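Local coordinates for exopolysaccharide biosynthesis protein (Pantoea stewartii subsp. stewartii DC283, PDB 6TGF) that modifies the glycan biofilm of its bacterium, probably by hydrolysing exopolysaccharide as bacteriophage tailspikes do, at residues Asp231-Ala243 with Trp261-Ala275. Sequence-based numbering, arbitrary orientation.
With EDO (1,2-ethanediol), chain C; EDO (1,2-ethanediol), chain D.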
loop_
_atom_site.group_PDB
_atom_site.type_symbol
_atom_site.label_atom_id
_atom_site.label_comp_id
_atom_site.label_asym_id
_atom_site.label_seq_id
_atom_site.Cartn_x
_atom_site.Cartn_y
_atom_site.Cartn_z
ATOM N N ASP B 231 21.876 26.690 6.273
ATOM C CA ASP B 231 21.237 26.871 4.942
ATOM C C ASP B 231 19.894 26.134 4.938
ATOM O O ASP B 231 18.893 26.735 4.502
ATOM C CB ASP B 231 22.153 26.389 3.813
ATOM C CG ASP B 231 23.383 27.258 3.607
ATOM O OD1 ASP B 231 23.294 28.477 3.862
ATOM O OD2 ASP B 231 24.426 26.708 3.194
ATOM N N ASP B 232 19.884 24.888 5.422
ATOM C CA ASP B 232 18.695 23.996 5.469
ATOM C C ASP B 232 18.576 23.408 6.880
ATOM O O ASP B 232 19.407 22.545 7.232
ATOM C CB ASP B 232 18.803 22.907 4.396
ATOM C CG ASP B 232 17.584 22.005 4.285
ATOM O OD1 ASP B 232 16.568 22.301 4.944
ATOM O OD2 ASP B 232 17.661 21.014 3.534
ATOM N N TYR B 233 17.574 23.853 7.647
ATOM C CA TYR B 233 17.304 23.420 9.046
ATOM C C TYR B 233 16.966 21.924 9.087
ATOM O O TYR B 233 17.014 21.341 10.190
ATOM C CB TYR B 233 16.177 24.250 9.673
ATOM C CG TYR B 233 16.582 25.635 10.113
ATOM C CD1 TYR B 233 17.514 25.822 11.120
ATOM C CD2 TYR B 233 16.026 26.764 9.532
ATOM C CE1 TYR B 233 17.894 27.091 11.531
ATOM C CE2 TYR B 233 16.390 28.039 9.933
ATOM C CZ TYR B 233 17.329 28.205 10.937
ATOM O OH TYR B 233 17.694 29.458 11.339
ATOM N N ASN B 234 16.643 21.323 7.935
ATOM C CA ASN B 234 16.274 19.886 7.815
ATOM C C ASN B 234 17.530 19.004 7.742
ATOM O O ASN B 234 17.367 17.768 7.786
ATOM C CB ASN B 234 15.348 19.638 6.621
ATOM C CG ASN B 234 13.945 20.157 6.854
ATOM O OD1 ASN B 234 13.387 19.982 7.936
ATOM N ND2 ASN B 234 13.365 20.787 5.846
ATOM N N ARG B 235 18.727 19.599 7.646
ATOM C CA ARG B 235 20.025 18.867 7.570
ATOM C C ARG B 235 20.728 18.870 8.936
ATOM O O ARG B 235 21.789 18.225 9.041
ATOM C CB ARG B 235 20.923 19.478 6.489
ATOM C CG ARG B 235 20.322 19.418 5.092
ATOM C CD ARG B 235 21.317 19.699 3.981
ATOM N NE ARG B 235 22.219 18.573 3.752
ATOM C CZ ARG B 235 23.519 18.540 4.054
ATOM N NH1 ARG B 235 24.121 19.584 4.603
ATOM N NH2 ARG B 235 24.220 17.449 3.793
ATOM N N LEU B 236 20.168 19.555 9.941
ATOM C CA LEU B 236 20.662 19.511 11.345
ATOM C C LEU B 236 20.465 18.094 11.898
ATOM O O LEU B 236 19.495 17.424 11.485
ATOM C CB LEU B 236 19.909 20.538 12.201
ATOM C CG LEU B 236 20.316 21.999 12.018
ATOM C CD1 LEU B 236 19.350 22.919 12.749
ATOM C CD2 LEU B 236 21.737 22.245 12.503
ATOM N N SER B 237 21.362 17.659 12.787
ATOM C CA SER B 237 21.299 16.360 13.510
ATOM C C SER B 237 21.670 16.578 14.979
ATOM O O SER B 237 22.071 17.704 15.325
ATOM C CB SER B 237 22.188 15.326 12.863
ATOM O OG SER B 237 23.561 15.631 13.068
ATOM N N LEU B 238 21.556 15.532 15.803
ATOM C CA LEU B 238 21.851 15.583 17.261
ATOM C C LEU B 238 23.347 15.827 17.495
ATOM O O LEU B 238 23.687 16.280 18.605
ATOM C CB LEU B 238 21.387 14.284 17.927
ATOM C CG LEU B 238 19.877 14.149 18.131
ATOM C CD1 LEU B 238 19.515 12.735 18.554
ATOM C CD2 LEU B 238 19.370 15.155 19.152
ATOM N N PHE B 239 24.204 15.544 16.504
ATOM C CA PHE B 239 25.654 15.878 16.524
ATOM C C PHE B 239 25.826 17.384 16.762
ATOM O O PHE B 239 26.739 17.768 17.516
ATOM C CB PHE B 239 26.358 15.466 15.226
ATOM C CG PHE B 239 26.674 13.997 15.062
ATOM C CD1 PHE B 239 26.662 13.120 16.138
ATOM C CD2 PHE B 239 27.029 13.496 13.818
ATOM C CE1 PHE B 239 26.967 11.777 15.967
ATOM C CE2 PHE B 239 27.336 12.155 13.649
ATOM C CZ PHE B 239 27.306 11.297 14.723
ATOM N N ASP B 240 24.960 18.201 16.151
ATOM C CA ASP B 240 24.979 19.686 16.257
ATOM C C ASP B 240 24.569 20.120 17.669
ATOM O O ASP B 240 24.922 21.254 18.048
ATOM C CB ASP B 240 24.072 20.333 15.207
ATOM C CG ASP B 240 24.512 20.060 13.780
ATOM O OD1 ASP B 240 25.694 20.312 13.474
ATOM O OD2 ASP B 240 23.673 19.584 12.993
ATOM N N PHE B 241 23.852 19.264 18.407
ATOM C CA PHE B 241 23.374 19.520 19.792
ATOM C C PHE B 241 24.238 18.758 20.810
ATOM O O PHE B 241 23.881 18.753 22.003
ATOM C CB PHE B 241 21.881 19.194 19.899
ATOM C CG PHE B 241 20.991 20.220 19.244
ATOM C CD1 PHE B 241 20.762 20.192 17.877
ATOM C CD2 PHE B 241 20.403 21.230 19.992
ATOM C CE1 PHE B 241 19.955 21.146 17.273
ATOM C CE2 PHE B 241 19.597 22.184 19.387
ATOM C CZ PHE B 241 19.373 22.139 18.030
ATOM N N GLY B 242 25.343 18.151 20.356
ATOM C CA GLY B 242 26.426 17.625 21.213
ATOM C C GLY B 242 26.333 16.127 21.462
ATOM O O GLY B 242 27.029 15.648 22.381
ATOM N N ALA B 243 25.521 15.400 20.687
ATOM C CA ALA B 243 25.396 13.925 20.774
ATOM C C ALA B 243 26.671 13.278 20.221
ATOM O O ALA B 243 27.286 13.867 19.309
ATOM C CB ALA B 243 24.173 13.451 20.029
ATOM N N TRP B 261 14.508 23.319 21.143
ATOM C CA TRP B 261 14.865 24.230 20.019
ATOM C C TRP B 261 13.762 24.188 18.955
ATOM O O TRP B 261 13.249 25.265 18.599
ATOM C CB TRP B 261 16.230 23.876 19.412
ATOM C CG TRP B 261 16.483 24.560 18.103
ATOM C CD1 TRP B 261 16.908 25.843 17.915
ATOM C CD2 TRP B 261 16.295 24.005 16.788
ATOM N NE1 TRP B 261 17.007 26.121 16.578
ATOM C CE2 TRP B 261 16.639 25.014 15.862
ATOM C CE3 TRP B 261 15.876 22.761 16.303
ATOM C CZ2 TRP B 261 16.577 24.811 14.484
ATOM C CZ3 TRP B 261 15.816 22.561 14.940
ATOM C CH2 TRP B 261 16.162 23.574 14.045
ATOM N N SER B 262 13.424 22.988 18.470
ATOM C CA SER B 262 12.438 22.745 17.383
ATOM C C SER B 262 11.050 23.247 17.799
ATOM O O SER B 262 10.323 23.747 16.922
ATOM C CB SER B 262 12.398 21.287 17.005
ATOM O OG SER B 262 11.771 20.518 18.020
ATOM N N GLN B 263 10.698 23.103 19.081
ATOM C CA GLN B 263 9.412 23.576 19.663
ATOM C C GLN B 263 9.393 25.110 19.677
ATOM O O GLN B 263 8.425 25.690 19.147
ATOM C CB GLN B 263 9.215 23.015 21.075
ATOM C CG GLN B 263 8.995 21.508 21.115
ATOM C CD GLN B 263 7.709 21.079 20.451
ATOM O OE1 GLN B 263 6.700 21.780 20.488
ATOM N NE2 GLN B 263 7.730 19.907 19.839
ATOM N N GLN B 264 10.426 25.733 20.254
ATOM C CA GLN B 264 10.558 27.212 20.385
ATOM C C GLN B 264 10.677 27.857 18.997
ATOM O O GLN B 264 10.170 28.984 18.831
ATOM C CB GLN B 264 11.770 27.579 21.245
ATOM C CG GLN B 264 11.537 27.391 22.739
ATOM C CD GLN B 264 12.678 27.908 23.584
ATOM O OE1 GLN B 264 12.541 28.104 24.789
ATOM N NE2 GLN B 264 13.821 28.137 22.956
ATOM N N SER B 265 11.324 27.172 18.048
ATOM C CA SER B 265 11.610 27.665 16.674
ATOM C C SER B 265 10.506 27.235 15.695
ATOM O O SER B 265 10.515 27.736 14.551
ATOM C CB SER B 265 12.970 27.193 16.215
ATOM O OG SER B 265 13.210 27.556 14.865
ATOM N N ASP B 266 9.594 26.355 16.124
ATOM C CA ASP B 266 8.505 25.780 15.286
ATOM C C ASP B 266 9.114 25.200 14.002
ATOM O O ASP B 266 8.646 25.558 12.901
ATOM C CB ASP B 266 7.416 26.822 14.997
ATOM C CG ASP B 266 6.176 26.264 14.313
ATOM O OD1 ASP B 266 5.959 25.034 14.386
ATOM O OD2 ASP B 266 5.435 27.066 13.709
ATOM N N GLN B 267 10.132 24.346 14.147
ATOM C CA GLN B 267 10.778 23.599 13.034
ATOM C C GLN B 267 10.321 22.143 13.098
ATOM O O GLN B 267 10.610 21.447 14.068
ATOM C CB GLN B 267 12.301 23.723 13.114
ATOM C CG GLN B 267 12.855 24.920 12.352
ATOM C CD GLN B 267 12.733 24.772 10.855
ATOM O OE1 GLN B 267 12.420 23.703 10.335
ATOM N NE2 GLN B 267 12.985 25.857 10.142
ATOM N N PRO B 268 9.590 21.641 12.076
ATOM C CA PRO B 268 8.995 20.304 12.135
ATOM C C PRO B 268 9.978 19.120 12.210
ATOM O O PRO B 268 9.534 18.057 12.618
ATOM C CB PRO B 268 8.171 20.202 10.839
ATOM C CG PRO B 268 8.770 21.240 9.913
ATOM C CD PRO B 268 9.269 22.342 10.823
ATOM N N ILE B 269 11.251 19.302 11.828
ATOM C CA ILE B 269 12.275 18.209 11.830
ATOM C C ILE B 269 12.370 17.619 13.242
ATOM O O ILE B 269 12.619 16.403 13.360
ATOM C CB ILE B 269 13.658 18.672 11.320
ATOM C CG1 ILE B 269 14.545 17.458 11.013
ATOM C CG2 ILE B 269 14.310 19.647 12.292
ATOM C CD1 ILE B 269 16.000 17.768 10.753
ATOM N N CYS B 270 12.198 18.454 14.269
ATOM C CA CYS B 270 12.117 18.028 15.690
ATOM C C CYS B 270 13.440 17.344 16.076
ATOM O O CYS B 270 14.457 18.063 16.124
ATOM C CB CYS B 270 10.877 17.162 15.890
ATOM S SG CYS B 270 10.392 16.956 17.623
ATOM N N VAL B 271 13.451 16.023 16.299
ATOM C CA VAL B 271 14.651 15.255 16.755
ATOM C C VAL B 271 15.139 14.361 15.607
ATOM O O VAL B 271 14.417 13.412 15.246
ATOM C CB VAL B 271 14.348 14.428 18.020
ATOM C CG1 VAL B 271 15.601 13.767 18.575
ATOM C CG2 VAL B 271 13.672 15.267 19.096
ATOM N N GLN B 272 16.329 14.655 15.071
ATOM C CA GLN B 272 16.968 13.902 13.959
ATOM C C GLN B 272 18.289 13.302 14.453
ATOM O O GLN B 272 19.223 14.079 14.729
ATOM C CB GLN B 272 17.201 14.822 12.759
ATOM C CG GLN B 272 17.802 14.116 11.550
ATOM C CD GLN B 272 16.870 13.076 10.977
ATOM O OE1 GLN B 272 15.694 13.338 10.735
ATOM N NE2 GLN B 272 17.394 11.883 10.750
ATOM N N PHE B 273 18.352 11.970 14.559
ATOM C CA PHE B 273 19.593 11.194 14.819
ATOM C C PHE B 273 20.396 11.073 13.528
ATOM O O PHE B 273 19.823 10.870 12.460
ATOM C CB PHE B 273 19.284 9.778 15.308
ATOM C CG PHE B 273 18.817 9.659 16.737
ATOM C CD1 PHE B 273 17.471 9.739 17.052
ATOM C CD2 PHE B 273 19.723 9.418 17.759
ATOM C CE1 PHE B 273 17.041 9.607 18.363
ATOM C CE2 PHE B 273 19.293 9.290 19.071
ATOM C CZ PHE B 273 17.952 9.383 19.370
ATOM N N PRO B 274 21.741 11.182 13.580
ATOM C CA PRO B 274 22.584 10.708 12.486
ATOM C C PRO B 274 22.733 9.185 12.618
ATOM O O PRO B 274 22.248 8.637 13.594
ATOM C CB PRO B 274 23.902 11.469 12.681
ATOM C CG PRO B 274 23.950 11.802 14.163
ATOM C CD PRO B 274 22.523 11.767 14.677
ATOM N N ALA B 275 23.372 8.537 11.640
ATOM C CA ALA B 275 23.641 7.079 11.647
ATOM C C ALA B 275 24.571 6.751 12.823
ATOM O O ALA B 275 25.448 7.586 13.130
ATOM C CB ALA B 275 24.232 6.648 10.327
HETATM C C1 EDO C . 23.175 22.294 7.238
HETATM O O1 EDO C . 22.381 23.024 6.325
HETATM C C2 EDO C . 24.504 22.914 7.472
HETATM O O2 EDO C . 25.187 22.403 8.603
HETATM C C1 EDO D . 25.205 17.322 24.856
HETATM O O1 EDO D . 24.283 18.290 25.316
HETATM C C2 EDO D . 26.620 17.684 25.137
HETATM O O2 EDO D . 27.197 17.010 26.243
#
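Leu238 lays its CD1 methyl over the face of the Phe273 ring, 3.5 Å from CD1 to the ring centroid, a CH-pi contact. CG of Leu238 is anti to its carbonyl carbon (chi1 -75°), which carries CD1 onto that ring. Both leucine methyls touch Val271 CG1. Ile255 and Met258 of helix 252-265 touch this leucine. Next to it, the ring of Phe239 lies across Pro274, whose CG sits over the ring centre. The backbones meet one residue earlier, at Gln272. Leu238 N gives a weak hydrogen bond to Gln272 O at 3.0 Å, and Ser237 CA makes a CA-H...O contact with the same oxygen.

Trp261, near the end of helix 252-265, forms an aromatic cluster with Tyr233 and Phe241. Phe241 CZ lies above one face of the indole, toward its rim, with the phenyl plane inclined 55° to the five-membered ring. Tyr233 CD1 comes to the indole edge, 3.6 Å from Trp261 CZ2. Leu236 CD1 meets the same end of the indole, 3.5 Å from Trp261 CH2. Gln267 bends at chi2 (-69°) and brings its amide beside the Tyr233 ring. Ile269 CD1 rests on the backbone, 3.3 Å from Asn234 O.

The amide of Gln272 turns elsewhere: OE1 bonds to Arg294, and NE2 to Phe273 O. Asp240 OD2 accepts from Ser237 N, while its OD1 forms a salt bridge with Arg228. The loop 231-243 packs against helix 252-265 and along strand 271-272, which pairs in parallel with 290-296, and the residues after it. This is consistent with a cap over the N-terminal end of the tailspike-like parallel beta-helix.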